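Local coordinates for DNA mismatch repair protein MutL (Aquifex aeolicus, PDB 6LZI) that probably acts as an endonuclease in DNA mismatch repair, its Bergerat-fold ATPase domain binding ADP here and probably binding and hydrolysing ATP, at residues 168-171 against 172-176. Sequence-based numbering, arbitrary orientation.
Sequences KEYA and LTNPE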
loop_
_atom_site.group_PDB
_atom_site.type_symbol
_atom_site.label_atom_id
_atom_site.label_comp_id
_atom_site.label_asym_id
_atom_site.label_seq_id
_atom_site.Cartn_x
_atom_site.Cartn_y
_atom_site.Cartn_z
ATOM N N LYS A 168 3.767 2.242 -3.984
ATOM C CA LYS A 168 4.998 2.986 -3.731
ATOM C C LYS A 168 4.953 3.648 -2.374
ATOM O O LYS A 168 5.949 3.650 -1.642
ATOM C CB LYS A 168 5.242 4.028 -4.832
ATOM C CG LYS A 168 5.642 3.371 -6.142
ATOM C CD LYS A 168 5.783 4.411 -7.261
ATOM C CE LYS A 168 6.151 3.632 -8.570
ATOM N NZ LYS A 168 6.652 4.548 -9.629
ATOM N N GLU A 169 3.791 4.187 -2.015
ATOM C CA GLU A 169 3.658 4.899 -0.743
ATOM C C GLU A 169 3.835 3.972 0.442
ATOM O O GLU A 169 4.522 4.313 1.414
ATOM C CB GLU A 169 2.304 5.570 -0.739
ATOM C CG GLU A 169 1.808 6.205 0.520
ATOM C CD GLU A 169 0.489 6.912 0.213
ATOM O OE1 GLU A 169 -0.575 6.345 0.566
ATOM O OE2 GLU A 169 0.537 7.990 -0.427
ATOM N N TYR A 170 3.226 2.795 0.387
ATOM C CA TYR A 170 3.482 1.784 1.414
ATOM C C TYR A 170 4.938 1.288 1.373
ATOM O O TYR A 170 5.560 0.992 2.411
ATOM C CB TYR A 170 2.579 0.579 1.159
ATOM C CG TYR A 170 1.179 0.744 1.641
ATOM C CD1 TYR A 170 0.921 0.804 2.953
ATOM C CD2 TYR A 170 0.101 0.747 0.753
ATOM C CE1 TYR A 170 -0.344 0.907 3.426
ATOM C CE2 TYR A 170 -1.216 0.849 1.221
ATOM C CZ TYR A 170 -1.402 0.946 2.576
ATOM O OH TYR A 170 -2.664 0.994 3.139
ATOM N N ALA A 171 5.493 1.147 0.184
ATOM C CA ALA A 171 6.875 0.699 0.201
ATOM C C ALA A 171 7.808 1.743 0.812
ATOM O O ALA A 171 8.832 1.376 1.430
ATOM C CB ALA A 171 7.432 0.401 -1.187
ATOM N N LEU A 172 7.481 3.017 0.638
ATOM C CA LEU A 172 8.360 4.032 1.210
ATOM C C LEU A 172 8.362 4.076 2.736
ATOM O O LEU A 172 9.338 4.608 3.303
ATOM C CB LEU A 172 8.000 5.398 0.639
ATOM C CG LEU A 172 8.475 5.599 -0.836
ATOM C CD1 LEU A 172 7.740 6.787 -1.548
ATOM C CD2 LEU A 172 9.981 5.755 -1.021
ATOM N N THR A 173 7.335 3.566 3.424
ATOM C CA THR A 173 7.347 3.549 4.881
ATOM C C THR A 173 7.541 2.164 5.449
ATOM O O THR A 173 7.438 1.988 6.654
ATOM C CB THR A 173 6.049 4.120 5.434
ATOM O OG1 THR A 173 4.918 3.504 4.800
ATOM C CG2 THR A 173 6.055 5.593 5.101
ATOM N N ASN A 174 7.766 1.183 4.597
ATOM C CA ASN A 174 7.930 -0.181 5.049
ATOM C C ASN A 174 9.123 -0.805 4.375
ATOM O O ASN A 174 8.966 -1.716 3.558
ATOM C CB ASN A 174 6.655 -0.964 4.744
ATOM C CG ASN A 174 5.517 -0.557 5.645
ATOM O OD1 ASN A 174 5.455 -0.996 6.797
ATOM N ND2 ASN A 174 4.613 0.323 5.132
ATOM N N PRO A 175 10.325 -0.297 4.640
ATOM C CA PRO A 175 11.465 -0.773 3.870
ATOM C C PRO A 175 11.837 -2.185 4.241
ATOM O O PRO A 175 12.524 -2.803 3.459
ATOM C CB PRO A 175 12.583 0.247 4.203
ATOM C CG PRO A 175 12.240 0.698 5.497
ATOM C CD PRO A 175 10.729 0.836 5.506
ATOM N N GLU A 176 11.391 -2.698 5.401
ATOM C CA GLU A 176 11.672 -4.060 5.837
ATOM C C GLU A 176 10.747 -5.060 5.128
ATOM O O GLU A 176 10.935 -6.280 5.266
ATOM C CB GLU A 176 11.520 -4.127 7.347
ATOM C CG GLU A 176 10.050 -4.061 7.859
ATOM C CD GLU A 176 9.404 -2.664 8.011
ATOM O OE1 GLU A 176 9.933 -1.612 7.560
ATOM O OE2 GLU A 176 8.300 -2.635 8.631
#
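The carbonyl oxygen of Y170 is gripped by two donors. The side-chain amide of N174 gives the straighter bond, ND2 to Y170 O at 3.0 Å, with an N-H...O angle of 159°. It arrives in the carbonyl plane on a lone pair, and the oxygen in turn lies in the plane of the amide. The backbone N of T173 bonds the same oxygen at 3.3 Å but comes from well above the carbonyl plane. N174 reaches Y170 because its CG is anti to its own carbonyl carbon (chi1 -72°), which folds the amide back over the helix end. CB of N174 lies 3.2 Å from Y170 O, and ND2 sits at the edge of the Y170 ring, near the ring plane. This is the C-terminal end of helix 156-173. L172 N bonds K168 O at 2.8 Å in the i to i+4 pattern of the helix. Bonds of the i to i+3 kind also occur, from T173 N to Y170 O and, weakly, from N174 N to A171 O. P175 follows in the loop that leads to strand 178-183. Without the amide, as with an alanine here, Y170 O would probably lose its straighter, in-plane donor, and the turn after the helix would be freer to move. CG of L172 lies 3.3 Å from K168 O. Its side chain also packs on V200, V203 and F204 of helix 196-204 and on F236 of strand 232-237, consistent with a place where the ATPase part meets the S5-like part. R199 hydrogen-bonds A171 O, and Y264 hydrogen-bonds L172 O. Y170 itself packs on K21, V24 and L28 of helix 16-29, whose C-terminal part contributes N26 and S27 to the ADP pocket.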